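Local coordinates for protein ketosynthase (Streptomyces sp. MSC090213JE08, PDB 6KXF) that probably condenses acyl and malonyl groups carried on acyl carrier proteins into 3-oxoacyl chains, releasing carbon dioxide, as a beta-ketoacyl synthase of the thiolase-like superfamily, at residues 17-22 and 332-337; 110-115 and 167-172; 148-153 and 161-166. All blocks are in the same frame, centred on the assembly; numbering follows the deposited sequence.

Overall arrangement
Interactions 1 and 2 meet at the acyl-binding site: their centres lie 16 Å apart, both touch the bound pantetheine analogue, and H336 packs on C170. Interaction 3 lies 13 Å from interaction 2 (centre to centre) and farther from the ligand, where helix 147-156 covers strand 161-166. Its two segments fall between those of interaction 2 in the sequence, and all of these lie between the far-separated segments of interaction 1. Strands 10-19, 105-110 and 161-166 belong to one mixed sheet. The loops after 105-110 and 161-166 bring T112 and C170 to the ligand, and H336 arrives from the chain after helix 331-334.

Interaction 1 (17-22 and 332-337). With DYF ([(3~{R})-2,2-dimethyl-4-[[3-[2-[[(~{E})-oct-2-enoyl]amino]ethylamino]-3-oxidanylidene-propyl]amino]-3-oxidanyl-4-oxidanylidene-butyl] dihydrogen phosphate), chain D.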
ATOM      1  N   VAL A  17     -17.105  12.426  -2.485  1.00 32.73           N
ATOM      2  CA  VAL A  17     -16.070  13.286  -1.925  1.00 34.22           C
ATOM      3  C   VAL A  17     -16.381  13.561  -0.461  1.00 38.19           C
ATOM      4  O   VAL A  17     -17.498  14.119  -0.140  1.00 33.05           O
ATOM      5  CB  VAL A  17     -15.968  14.628  -2.671  1.00 37.53           C
ATOM      6  CG1 VAL A  17     -14.944  15.519  -1.994  1.00 39.37           C
ATOM      7  CG2 VAL A  17     -15.644  14.442  -4.134  1.00 39.35           C
ATOM      8  N   ILE A  18     -15.428  13.188   0.405  1.00 33.60           N
ATOM      9  CA  ILE A  18     -15.366  13.663   1.813  1.00 32.96           C
ATOM     10  C   ILE A  18     -14.004  14.341   1.985  1.00 37.14           C
ATOM     11  O   ILE A  18     -12.965  13.660   2.009  1.00 34.29           O
ATOM     12  CB  ILE A  18     -15.593  12.523   2.818  1.00 38.81           C
ATOM     13  CG1 ILE A  18     -17.010  11.958   2.665  1.00 44.73           C
ATOM     14  CG2 ILE A  18     -15.328  12.988   4.247  1.00 40.03           C
ATOM     15  CD1 ILE A  18     -17.223  10.660   3.358  1.00 47.96           C
ATOM     16  N   SER A  19     -14.004  15.684   2.058  1.00 34.88           N
ATOM     17  CA  SER A  19     -12.761  16.444   2.099  1.00 35.87           C
ATOM     18  C   SER A  19     -12.835  17.576   3.127  1.00 37.17           C
ATOM     19  O   SER A  19     -13.891  17.899   3.632  1.00 33.30           O
ATOM     20  CB  SER A  19     -12.403  17.009   0.743  1.00 36.92           C
ATOM     21  OG  SER A  19     -13.191  18.160   0.429  1.00 37.13           O
ATOM     22  N   SER A  20     -11.668  18.180   3.374  1.00 35.21           N
ATOM     23  CA  SER A  20     -11.490  19.326   4.282  1.00 38.26           C
ATOM     24  C   SER A  20     -12.062  20.628   3.696  1.00 36.47           C
ATOM     25  O   SER A  20     -12.123  21.638   4.401  1.00 36.80           O
ATOM     26  CB  SER A  20     -10.015  19.478   4.640  1.00 35.75           C
ATOM     27  OG  SER A  20      -9.248  19.788   3.485  1.00 35.20           O
ATOM     28  N   ILE A  21     -12.429  20.645   2.404  1.00 37.51           N
ATOM     29  CA  ILE A  21     -12.963  21.842   1.773  1.00 36.79           C
ATOM     30  C   ILE A  21     -14.371  21.586   1.222  1.00 36.12           C
ATOM     31  O   ILE A  21     -14.842  22.370   0.407  1.00 38.03           O
ATOM     32  CB  ILE A  21     -12.037  22.386   0.663  1.00 37.67           C
ATOM     33  CG1 ILE A  21     -12.000  21.480  -0.572  1.00 36.50           C
ATOM     34  CG2 ILE A  21     -10.664  22.683   1.223  1.00 34.78           C
ATOM     35  CD1 ILE A  21     -11.382  22.100  -1.788  1.00 39.16           C
ATOM     36  N   GLY A  22     -15.014  20.487   1.629  1.00 35.78           N
ATOM     37  CA  GLY A  22     -16.387  20.173   1.196  1.00 38.87           C
ATOM     38  C   GLY A  22     -16.698  18.683   1.169  1.00 39.74           C
ATOM     39  O   GLY A  22     -15.835  17.853   0.818  1.00 35.90           O
ATOM     40  N   SER A 332      -2.302  22.511  -1.945  1.00 33.96           N
ATOM     41  CA  SER A 332      -2.305  23.903  -1.400  1.00 35.90           C
ATOM     42  C   SER A 332      -3.601  24.170  -0.604  1.00 39.46           C
ATOM     43  O   SER A 332      -3.600  24.871   0.411  1.00 35.93           O
ATOM     44  CB  SER A 332      -2.109  24.930  -2.490  1.00 36.53           C
ATOM     45  OG  SER A 332      -3.197  24.957  -3.402  1.00 38.46           O
ATOM     46  N   MET A 333      -4.717  23.587  -1.068  1.00 37.24           N
ATOM     47  CA  MET A 333      -6.034  23.771  -0.453  1.00 38.66           C
ATOM     48  C   MET A 333      -6.326  22.640   0.551  1.00 38.15           C
ATOM     49  O   MET A 333      -6.784  22.896   1.630  1.00 35.42           O
ATOM     50  CB  MET A 333      -7.123  23.788  -1.523  1.00 35.60           C
ATOM     51  CG  MET A 333      -7.062  25.006  -2.420  1.00 38.10           C
ATOM     52  SD  MET A 333      -8.278  24.938  -3.759  1.00 38.80           S
ATOM     53  CE  MET A 333      -7.295  24.045  -4.975  1.00 38.29           C
ATOM     54  N   LEU A 334      -6.071  21.380   0.165  1.00 37.24           N
ATOM     55  CA  LEU A 334      -6.521  20.176   0.953  1.00 39.02           C
ATOM     56  C   LEU A 334      -5.534  19.787   2.056  1.00 41.35           C
ATOM     57  O   LEU A 334      -5.874  18.984   2.907  1.00 45.06           O
ATOM     58  CB  LEU A 334      -6.645  18.978  -0.000  1.00 37.71           C
ATOM     59  CG  LEU A 334      -7.833  19.045  -0.962  1.00 40.41           C
ATOM     60  CD1 LEU A 334      -7.932  17.753  -1.773  1.00 40.28           C
ATOM     61  CD2 LEU A 334      -9.113  19.322  -0.195  1.00 40.33           C
ATOM     62  N   GLY A 335      -4.290  20.270   1.977  1.00 41.98           N
ATOM     63  CA  GLY A 335      -3.209  19.607   2.674  1.00 39.94           C
ATOM     64  C   GLY A 335      -2.950  18.245   2.069  1.00 39.22           C
ATOM     65  O   GLY A 335      -3.432  17.938   0.962  1.00 36.65           O
ATOM     66  N   HIS A 336      -2.191  17.404   2.780  1.00 37.72           N
ATOM     67  CA  HIS A 336      -1.814  16.095   2.224  1.00 37.58           C
ATOM     68  C   HIS A 336      -2.748  15.027   2.805  1.00 37.63           C
ATOM     69  O   HIS A 336      -2.585  14.601   3.939  1.00 37.39           O
ATOM     70  CB  HIS A 336      -0.330  15.796   2.469  1.00 40.63           C
ATOM     71  CG  HIS A 336       0.228  14.675   1.649  1.00 39.01           C
ATOM     72  ND1 HIS A 336      -0.556  13.698   1.100  1.00 39.12           N
ATOM     73  CD2 HIS A 336       1.498  14.339   1.351  1.00 38.68           C
ATOM     74  CE1 HIS A 336       0.186  12.847   0.424  1.00 39.34           C
ATOM     75  NE2 HIS A 336       1.470  13.214   0.577  1.00 37.58           N
ATOM     76  N   SER A 337      -3.741  14.611   2.019  1.00 34.51           N
ATOM     77  CA  SER A 337      -4.686  13.563   2.463  1.00 37.14           C
ATOM     78  C   SER A 337      -4.165  12.133   2.197  1.00 35.69           C
ATOM     79  O   SER A 337      -4.892  11.175   2.246  1.00 35.59           O
ATOM     80  CB  SER A 337      -6.046  13.794   1.858  1.00 39.74           C
ATOM     81  OG  SER A 337      -5.994  13.878   0.458  1.00 41.09           O
TER
HETATM   82  C29 DYF D 101       4.308   8.148   5.069  1.00 62.19           C
HETATM   83  C26 DYF D 101       3.615  10.285   1.841  1.00 49.47           C
HETATM   84  C25 DYF D 101       4.661  10.966   1.348  1.00 50.17           C
HETATM   85  O13 DYF D 101      11.351  15.360   1.830  1.00 52.01           O
HETATM   86  C21 DYF D 101       6.514  11.323  -1.742  1.00 47.82           C
HETATM   87  C17 DYF D 101       8.046  14.431  -0.613  1.00 50.37           C
HETATM   88  O11 DYF D 101      13.801  12.802   1.577  1.00 52.97           O
HETATM   89  N22 DYF D 101       5.261  11.485  -1.265  1.00 51.53           N
HETATM   90  C10 DYF D 101      13.368  14.055   2.073  1.00 55.28           C
HETATM   91  N19 DYF D 101       7.880  13.294  -1.466  1.00 45.96           N
HETATM   92  C30 DYF D 101       4.071   6.627   5.227  1.00 70.71           C
HETATM   93  C31 DYF D 101       4.204   6.053   6.644  1.00 75.12           C
HETATM   94  N14 DYF D 101      11.165  13.192   1.160  1.00 59.45           N
HETATM   95  C28 DYF D 101       4.312   8.519   3.579  1.00 58.76           C
HETATM   96  C27 DYF D 101       3.521   9.774   3.287  1.00 49.90           C
HETATM   97  C23 DYF D 101       4.535  11.509  -0.096  1.00 48.93           C
HETATM   98  C20 DYF D 101       6.670  12.852  -2.116  1.00 47.48           C
HETATM   99  C16 DYF D 101       9.485  14.476  -0.133  1.00 51.33           C
HETATM  100  C15 DYF D 101       9.764  13.339   0.822  1.00 53.74           C
HETATM  101  C12 DYF D 101      11.897  14.306   1.699  1.00 54.65           C
HETATM  102  C01 DYF D 101      12.747  12.904   4.271  1.00 51.70           C
HETATM  103  C02 DYF D 101      13.640  13.973   3.600  1.00 54.66           C
HETATM  104  C03 DYF D 101      13.438  15.323   4.317  1.00 51.08           C
HETATM  105  C04 DYF D 101      15.132  13.578   3.752  1.00 59.37           C
HETATM  106  O05 DYF D 101      15.934  14.589   3.180  1.00 62.12           O
HETATM  107  P06 DYF D 101      16.864  14.366   1.828  1.00 71.75           P
HETATM  108  O07 DYF D 101      18.302  14.180   2.288  1.00 82.43           O
HETATM  109  O08 DYF D 101      16.778  15.671   1.056  1.00 68.21           O
HETATM  110  O09 DYF D 101      16.597  13.065   1.099  1.00 68.12           O
HETATM  111  O18 DYF D 101       7.201  15.236  -0.294  1.00 46.70           O
HETATM  112  O24 DYF D 101       3.547  12.022  -0.577  1.00 41.51           O
HETATM  113  O   HOH W   1      -7.515  17.313   3.946  1.00 40.84           O
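I21 and L334 make the main apolar contact between 17-22 and 332-337, their side chains meeting nearly at right angles. The CD2 branch of L334 reaches CG1 of I21 at 3.6 Å. In I21, CG1 is tucked between the backbone N and the carbonyl carbon (chi1 70°), which leaves CG2 beside the N, where it approaches the carbonyl O of M333. The same methyl of L334 also lies 4.1 Å from S19 CB and near S20 OG, so one leucine methyl touches S19, S20 and I21, while Y28 and L344 add to its apolar surroundings.

Polar contact between the segments runs through water. A water stands 3.1 Å from S20 OG and donates to L334 O at 2.6 Å, bridging the turn to the end of helix 331-334.

Hydrogen bonds internal to 17-22 fix the shape of the turn. S19 OG donates to G22 O at 2.7 Å, in the carbonyl plane with a C=O...donor angle of 130°. It also accepts from I21 N at 3.3 Å, forming an ST turn within the type I beta turn S19-G22.

Past G335, the first residue to leave helical geometry, with positive phi, H336 contacts the ligand. Its NE2-H bonds the amide oxygen O24 of DYF at 2.7 Å and 175°, with the acceptor at the ring edge; ND1 is hydrogen-bonded to M338 N. H301 NE2 also bonds the ligand, consistent with the Cys-His-His site of this family. The chemistry thus divides: apolar packing and a water join the turn to the helix end, and the chain beyond presents an N-H to the octenoyl amide carbonyl.

Interaction 2 (110-115 and 167-172). With DYF ([(3~{R})-2,2-dimethyl-4-[[3-[2-[[(~{E})-oct-2-enoyl]amino]ethylamino]-3-oxidanylidene-propyl]amino]-3-oxidanyl-4-oxidanylidene-butyl] dihydrogen phosphate), chain D.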
ATOM      1  N   GLY A 110      -7.227   2.944  -1.972  1.00 33.91           N
ATOM      2  CA  GLY A 110      -5.839   3.212  -1.620  1.00 32.92           C
ATOM      3  C   GLY A 110      -5.739   3.746  -0.219  1.00 36.43           C
ATOM      4  O   GLY A 110      -6.620   4.477   0.221  1.00 35.35           O
ATOM      5  N   THR A 111      -4.696   3.359   0.507  1.00 34.70           N
ATOM      6  CA  THR A 111      -4.480   3.956   1.841  1.00 35.01           C
ATOM      7  C   THR A 111      -2.992   3.989   2.140  1.00 37.24           C
ATOM      8  O   THR A 111      -2.262   3.187   1.605  1.00 34.93           O
ATOM      9  CB  THR A 111      -5.259   3.221   2.948  1.00 37.49           C
ATOM     10  OG1 THR A 111      -5.418   4.043   4.107  1.00 35.50           O
ATOM     11  CG2 THR A 111      -4.569   1.963   3.426  1.00 41.93           C
ATOM     12  N   THR A 112      -2.593   4.965   2.967  1.00 36.69           N
ATOM     13  CA  THR A 112      -1.283   5.102   3.532  1.00 40.62           C
ATOM     14  C   THR A 112      -1.227   4.512   4.945  1.00 41.09           C
ATOM     15  O   THR A 112      -0.344   3.752   5.215  1.00 41.10           O
ATOM     16  CB  THR A 112      -0.870   6.584   3.619  1.00 37.84           C
ATOM     17  OG1 THR A 112      -0.829   7.120   2.302  1.00 35.31           O
ATOM     18  CG2 THR A 112       0.482   6.783   4.265  1.00 41.64           C
ATOM     19  N   ASP A 113      -2.123   4.971   5.826  1.00 40.28           N
ATOM     20  CA  ASP A 113      -2.072   4.739   7.274  1.00 42.29           C
ATOM     21  C   ASP A 113      -3.222   3.833   7.733  1.00 41.78           C
ATOM     22  O   ASP A 113      -3.195   3.366   8.841  1.00 43.29           O
ATOM     23  CB  ASP A 113      -2.130   6.057   8.050  1.00 43.09           C
ATOM     24  CG  ASP A 113      -0.865   6.912   7.890  1.00 50.05           C
ATOM     25  OD1 ASP A 113       0.232   6.324   7.937  1.00 49.09           O
ATOM     26  OD2 ASP A 113      -0.983   8.159   7.654  1.00 46.16           O
ATOM     27  N   GLY A 114      -4.252   3.626   6.905  1.00 39.09           N
ATOM     28  CA  GLY A 114      -5.460   2.877   7.355  1.00 37.76           C
ATOM     29  C   GLY A 114      -5.934   3.344   8.723  1.00 39.65           C
ATOM     30  O   GLY A 114      -5.999   4.556   8.993  1.00 38.25           O
ATOM     31  N   GLU A 115      -6.229   2.391   9.621  1.00 38.17           N
ATOM     32  CA  GLU A 115      -6.798   2.747  10.925  1.00 40.54           C
ATOM     33  C   GLU A 115      -5.678   2.937  11.954  1.00 40.48           C
ATOM     34  O   GLU A 115      -5.723   2.358  13.045  1.00 40.80           O
ATOM     35  CB  GLU A 115      -7.812   1.686  11.394  1.00 39.70           C
ATOM     36  CG  GLU A 115      -8.954   1.417  10.420  1.00 40.54           C
ATOM     37  CD  GLU A 115      -9.834   2.617  10.077  1.00 45.50           C
ATOM     38  OE1 GLU A 115      -9.530   3.788  10.531  1.00 42.87           O
ATOM     39  OE2 GLU A 115     -10.852   2.391   9.401  1.00 45.66           O
ATOM     40  N   THR A 167      -1.899  -0.420  -0.945  1.00 34.09           N
ATOM     41  CA  THR A 167      -1.143   0.187   0.112  1.00 36.36           C
ATOM     42  C   THR A 167       0.183   0.707  -0.456  1.00 37.55           C
ATOM     43  O   THR A 167       1.283   0.311   0.004  1.00 39.12           O
ATOM     44  CB  THR A 167      -0.962  -0.778   1.296  1.00 38.68           C
ATOM     45  OG1 THR A 167      -0.166  -1.903   0.935  1.00 39.06           O
ATOM     46  CG2 THR A 167      -2.279  -1.311   1.814  1.00 37.49           C
ATOM     47  N   THR A 168       0.068   1.572  -1.477  1.00 35.55           N
ATOM     48  CA  THR A 168       1.220   2.296  -2.074  1.00 37.03           C
ATOM     49  C   THR A 168       1.198   3.757  -1.611  1.00 38.19           C
ATOM     50  O   THR A 168       1.631   4.646  -2.329  1.00 38.14           O
ATOM     51  CB  THR A 168       1.220   2.202  -3.596  1.00 38.10           C
ATOM     52  OG1 THR A 168      -0.004   2.741  -4.116  1.00 37.23           O
ATOM     53  CG2 THR A 168       1.407   0.785  -4.084  1.00 39.04           C
ATOM     54  N   ALA A 169       0.685   3.966  -0.390  1.00 42.10           N
ATOM     55  CA  ALA A 169       0.848   5.163   0.404  1.00 40.42           C
ATOM     56  C   ALA A 169       0.377   6.383  -0.401  1.00 41.46           C
ATOM     57  O   ALA A 169      -0.762   6.441  -0.833  1.00 38.63           O
ATOM     58  CB  ALA A 169       2.286   5.241   0.870  1.00 42.44           C
ATOM     59  N   CYS A 170       1.254   7.360  -0.634  1.00 40.93           N
ATOM     60  CA  CYS A 170       0.832   8.642  -1.097  1.00 36.47           C
ATOM     61  C   CYS A 170       0.515   8.631  -2.601  1.00 41.03           C
ATOM     62  O   CYS A 170       0.030   9.595  -3.083  1.00 40.35           O
ATOM     63  CB  CYS A 170       1.891   9.670  -0.704  1.00 38.74           C
ATOM     64  SG  CYS A 170       1.885   9.859   1.094  1.00 44.43           S
ATOM     65  N   ALA A 171       0.753   7.517  -3.309  1.00 34.76           N
ATOM     66  CA  ALA A 171       0.329   7.317  -4.670  1.00 36.49           C
ATOM     67  C   ALA A 171      -0.913   6.426  -4.780  1.00 35.28           C
ATOM     68  O   ALA A 171      -1.375   6.197  -5.884  1.00 36.48           O
ATOM     69  CB  ALA A 171       1.449   6.714  -5.499  1.00 37.58           C
ATOM     70  N   ALA A 172      -1.474   5.940  -3.675  1.00 36.35           N
ATOM     71  CA  ALA A 172      -2.429   4.833  -3.760  1.00 35.91           C
ATOM     72  C   ALA A 172      -3.714   5.152  -4.545  1.00 37.02           C
ATOM     73  O   ALA A 172      -4.186   4.285  -5.265  1.00 35.30           O
ATOM     74  CB  ALA A 172      -2.748   4.366  -2.376  1.00 36.01           C
TER
HETATM   75  C29 DYF D 101       4.308   8.148   5.069  1.00 62.19           C
HETATM   76  C26 DYF D 101       3.615  10.285   1.841  1.00 49.47           C
HETATM   77  C25 DYF D 101       4.661  10.966   1.348  1.00 50.17           C
HETATM   78  O13 DYF D 101      11.351  15.360   1.830  1.00 52.01           O
HETATM   79  C21 DYF D 101       6.514  11.323  -1.742  1.00 47.82           C
HETATM   80  C17 DYF D 101       8.046  14.431  -0.613  1.00 50.37           C
HETATM   81  O11 DYF D 101      13.801  12.802   1.577  1.00 52.97           O
HETATM   82  N22 DYF D 101       5.261  11.485  -1.265  1.00 51.53           N
HETATM   83  C10 DYF D 101      13.368  14.055   2.073  1.00 55.28           C
HETATM   84  N19 DYF D 101       7.880  13.294  -1.466  1.00 45.96           N
HETATM   85  C30 DYF D 101       4.071   6.627   5.227  1.00 70.71           C
HETATM   86  C31 DYF D 101       4.204   6.053   6.644  1.00 75.12           C
HETATM   87  N14 DYF D 101      11.165  13.192   1.160  1.00 59.45           N
HETATM   88  C28 DYF D 101       4.312   8.519   3.579  1.00 58.76           C
HETATM   89  C27 DYF D 101       3.521   9.774   3.287  1.00 49.90           C
HETATM   90  C23 DYF D 101       4.535  11.509  -0.096  1.00 48.93           C
HETATM   91  C20 DYF D 101       6.670  12.852  -2.116  1.00 47.48           C
HETATM   92  C16 DYF D 101       9.485  14.476  -0.133  1.00 51.33           C
HETATM   93  C15 DYF D 101       9.764  13.339   0.822  1.00 53.74           C
HETATM   94  C12 DYF D 101      11.897  14.306   1.699  1.00 54.65           C
HETATM   95  C01 DYF D 101      12.747  12.904   4.271  1.00 51.70           C
HETATM   96  C02 DYF D 101      13.640  13.973   3.600  1.00 54.66           C
HETATM   97  C03 DYF D 101      13.438  15.323   4.317  1.00 51.08           C
HETATM   98  C04 DYF D 101      15.132  13.578   3.752  1.00 59.37           C
HETATM   99  O05 DYF D 101      15.934  14.589   3.180  1.00 62.12           O
HETATM  100  P06 DYF D 101      16.864  14.366   1.828  1.00 71.75           P
HETATM  101  O07 DYF D 101      18.302  14.180   2.288  1.00 82.43           O
HETATM  102  O08 DYF D 101      16.778  15.671   1.056  1.00 68.21           O
HETATM  103  O09 DYF D 101      16.597  13.065   1.099  1.00 68.12           O
HETATM  104  O18 DYF D 101       7.201  15.236  -0.294  1.00 46.70           O
HETATM  105  O24 DYF D 101       3.547  12.022  -0.577  1.00 41.51           O
HETATM  106  O   HOH W   2       0.437   2.322   2.192  1.00 52.74           O
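T112 and C170 both carry their heteroatom beside their own backbone N, but the two groups go to different places. With chi1 at -62°, T112 lays OG1 against the A169 backbone, 3.1 Å from A169 C, and leaves CG2 anti to N. That methyl faces the ligand instead, 3.7 Å from C30 in the tail of the octenoyl chain. In C170 the matching torsion (-68°) directs SG into the acyl site, where it is covalently bonded to DYF C26 at 1.9 Å. C26 is the beta carbon of the enoyl amide, so the linkage is consistent with conjugate addition of the cysteine thiol.

This is the thiolase-fold arrangement, in which the nucleophilic cysteine sits in a tight bend at the start of a buried helix, here 172-185. A169 has positive phi, and A172 N bonds A169 O in the backbone, closing the bend. Strands 105-110 and 161-166, parallel neighbours, deliver the two loops side by side.

Nearer the strand ends the backbones pack closely. G110 has no side chain, and A172 CB comes within 3.4 Å of its CA. T167 makes a CA-H...O contact of 3.5 Å with T111 O, fairly straight at 162°. A water donates to that same T111 O at 2.9 Å and weakly accepts from A169 N at 3.1 Å, linking the loops; T111 also pairs with V166 through the backbone. T111 OG1 holds its own loop: it accepts from G114 N at 3.1 Å, an ST motif, and bonds A197 O. T167 lies against I120 of a neighbouring subunit.

Interaction 3 (148-153 and 161-166); sequences LSTVIA and VEATTV
S149 and T165 meet through their hydroxyls, with S149 OG 2.9 Å from T165 OG1. The serine proton may instead go to G146 O, so the bond to T165 is not settled. S149 OG sits between its backbone N and carbonyl carbon (chi1 54°), which points it at the strand; a water 3.0 Å from S149 OG donates to A163 O. Beside this polar pair the contact turns apolar: T150 CG2 touches A163 CB at 3.9 Å, and further along A153 CB lies 4.3 Å from V161 CG1.

The small residues S149, A153 and A163 let helix and strand approach to 6.8 Å between axes, at 149° between their directions. Strands 105-110 and 161-166 pair in parallel, and the chain between them passes through helices 116-129, 137-140 and 147-156, a beta-alpha-beta crossover whose last helix lies on the returning strand.

In the next shell, T165 OG1 also bonds A145 O, tying the strand to the lead-in of the helix, and L148 reaches T111 and E115. From a neighbouring subunit, V259 packs on A153 and A163, D363 O bonds T150 OG1, and R190 forms a salt bridge with E162.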
ATOM      1  N   LEU A 148     -10.779  -1.900   4.483  1.00 38.49           N
ATOM      2  CA  LEU A 148     -11.213  -0.637   3.893  1.00 37.40           C
ATOM      3  C   LEU A 148     -11.961  -0.887   2.591  1.00 41.42           C
ATOM      4  O   LEU A 148     -12.832  -0.107   2.287  1.00 41.50           O
ATOM      5  CB  LEU A 148     -10.053   0.328   3.631  1.00 38.74           C
ATOM      6  CG  LEU A 148      -9.250   0.768   4.861  1.00 44.30           C
ATOM      7  CD1 LEU A 148      -8.081   1.651   4.435  1.00 47.96           C
ATOM      8  CD2 LEU A 148     -10.114   1.484   5.879  1.00 47.41           C
ATOM      9  N   SER A 149     -11.616  -1.948   1.837  1.00 37.47           N
ATOM     10  CA  SER A 149     -12.322  -2.220   0.597  1.00 36.57           C
ATOM     11  C   SER A 149     -13.467  -3.247   0.798  1.00 36.99           C
ATOM     12  O   SER A 149     -14.530  -3.110   0.193  1.00 37.61           O
ATOM     13  CB  SER A 149     -11.326  -2.639  -0.489  1.00 42.39           C
ATOM     14  OG  SER A 149     -10.520  -3.735  -0.037  1.00 42.98           O
ATOM     15  N   THR A 150     -13.292  -4.259   1.662  1.00 37.98           N
ATOM     16  CA  THR A 150     -14.354  -5.274   1.857  1.00 37.03           C
ATOM     17  C   THR A 150     -15.602  -4.629   2.494  1.00 37.02           C
ATOM     18  O   THR A 150     -16.709  -5.002   2.168  1.00 37.31           O
ATOM     19  CB  THR A 150     -13.869  -6.487   2.657  1.00 34.94           C
ATOM     20  OG1 THR A 150     -13.426  -6.051   3.937  1.00 38.30           O
ATOM     21  CG2 THR A 150     -12.745  -7.230   1.992  1.00 37.27           C
ATOM     22  N   VAL A 151     -15.443  -3.632   3.362  1.00 35.21           N
ATOM     23  CA  VAL A 151     -16.640  -3.046   4.021  1.00 38.65           C
ATOM     24  C   VAL A 151     -17.522  -2.316   2.996  1.00 37.39           C
ATOM     25  O   VAL A 151     -18.741  -2.269   3.172  1.00 38.48           O
ATOM     26  CB  VAL A 151     -16.339  -2.140   5.226  1.00 39.34           C
ATOM     27  CG1 VAL A 151     -15.893  -2.944   6.422  1.00 46.91           C
ATOM     28  CG2 VAL A 151     -15.350  -1.025   4.875  1.00 43.70           C
ATOM     29  N   ILE A 152     -16.934  -1.770   1.918  1.00 36.29           N
ATOM     30  CA  ILE A 152     -17.715  -1.155   0.889  1.00 35.30           C
ATOM     31  C   ILE A 152     -18.635  -2.210   0.269  1.00 38.00           C
ATOM     32  O   ILE A 152     -19.864  -1.956   0.114  1.00 36.70           O
ATOM     33  CB  ILE A 152     -16.844  -0.437  -0.136  1.00 39.14           C
ATOM     34  CG1 ILE A 152     -16.002   0.640   0.550  1.00 37.31           C
ATOM     35  CG2 ILE A 152     -17.680   0.138  -1.260  1.00 36.28           C
ATOM     36  CD1 ILE A 152     -15.049   1.304  -0.407  1.00 40.09           C
ATOM     37  N   ALA A 153     -18.073  -3.388  -0.052  1.00 36.00           N
ATOM     38  CA  ALA A 153     -18.869  -4.465  -0.632  1.00 36.79           C
ATOM     39  C   ALA A 153     -20.010  -4.828   0.321  1.00 35.96           C
ATOM     40  O   ALA A 153     -21.148  -5.071  -0.137  1.00 39.24           O
ATOM     41  CB  ALA A 153     -18.011  -5.675  -0.936  1.00 39.40           C
ATOM     42  N   VAL A 161     -17.345  -9.307  -5.895  1.00 38.33           N
ATOM     43  CA  VAL A 161     -16.438  -8.198  -5.929  1.00 43.89           C
ATOM     44  C   VAL A 161     -15.040  -8.701  -5.591  1.00 38.24           C
ATOM     45  O   VAL A 161     -14.857  -9.491  -4.675  1.00 45.68           O
ATOM     46  CB  VAL A 161     -16.911  -7.128  -4.929  1.00 47.37           C
ATOM     47  CG1 VAL A 161     -15.851  -6.083  -4.646  1.00 59.80           C
ATOM     48  CG2 VAL A 161     -18.179  -6.463  -5.442  1.00 46.44           C
ATOM     49  N   GLU A 162     -14.070  -8.202  -6.344  1.00 40.90           N
ATOM     50  CA  GLU A 162     -12.672  -8.247  -5.975  1.00 40.73           C
ATOM     51  C   GLU A 162     -12.386  -6.958  -5.194  1.00 37.91           C
ATOM     52  O   GLU A 162     -12.400  -5.862  -5.796  1.00 37.43           O
ATOM     53  CB  GLU A 162     -11.825  -8.395  -7.251  1.00 43.44           C
ATOM     54  CG  GLU A 162     -10.336  -8.208  -7.004  1.00 45.82           C
ATOM     55  CD  GLU A 162      -9.471  -8.224  -8.266  1.00 49.03           C
ATOM     56  OE1 GLU A 162     -10.046  -8.107  -9.400  1.00 51.35           O
ATOM     57  OE2 GLU A 162      -8.227  -8.300  -8.115  1.00 51.81           O
ATOM     58  N   ALA A 163     -12.185  -7.101  -3.883  1.00 36.91           N
ATOM     59  CA  ALA A 163     -12.023  -5.997  -2.981  1.00 38.27           C
ATOM     60  C   ALA A 163     -10.564  -5.934  -2.555  1.00 39.58           C
ATOM     61  O   ALA A 163     -10.111  -6.704  -1.652  1.00 42.46           O
ATOM     62  CB  ALA A 163     -12.943  -6.131  -1.790  1.00 36.52           C
ATOM     63  N   THR A 164      -9.830  -5.030  -3.216  1.00 35.08           N
ATOM     64  CA  THR A 164      -8.381  -4.855  -2.999  1.00 40.35           C
ATOM     65  C   THR A 164      -8.091  -3.479  -2.391  1.00 38.54           C
ATOM     66  O   THR A 164      -8.466  -2.413  -2.967  1.00 41.37           O
ATOM     67  CB  THR A 164      -7.601  -5.020  -4.311  1.00 44.73           C
ATOM     68  OG1 THR A 164      -8.014  -6.233  -4.940  1.00 45.31           O
ATOM     69  CG2 THR A 164      -6.107  -4.996  -4.091  1.00 47.46           C
ATOM     70  N   THR A 165      -7.390  -3.486  -1.259  1.00 33.59           N
ATOM     71  CA  THR A 165      -6.829  -2.299  -0.694  1.00 34.24           C
ATOM     72  C   THR A 165      -5.375  -2.174  -1.157  1.00 35.97           C
ATOM     73  O   THR A 165      -4.525  -3.053  -0.870  1.00 39.57           O
ATOM     74  CB  THR A 165      -6.905  -2.298   0.830  1.00 36.91           C
ATOM     75  OG1 THR A 165      -8.288  -2.410   1.176  1.00 41.45           O
ATOM     76  CG2 THR A 165      -6.289  -1.055   1.415  1.00 38.58           C
ATOM     77  N   VAL A 166      -5.085  -1.111  -1.910  1.00 38.99           N
ATOM     78  CA  VAL A 166      -3.751  -0.849  -2.434  1.00 36.83           C
ATOM     79  C   VAL A 166      -3.033   0.066  -1.453  1.00 38.82           C
ATOM     80  O   VAL A 166      -3.472   1.217  -1.238  1.00 38.07           O
ATOM     81  CB  VAL A 166      -3.784  -0.200  -3.827  1.00 39.65           C
ATOM     82  CG1 VAL A 166      -2.364   0.121  -4.317  1.00 39.19           C
ATOM     83  CG2 VAL A 166      -4.503  -1.082  -4.833  1.00 38.22           C
TER
HETATM   84  O   HOH W   3      -9.286  -6.356   0.787  1.00 38.39           O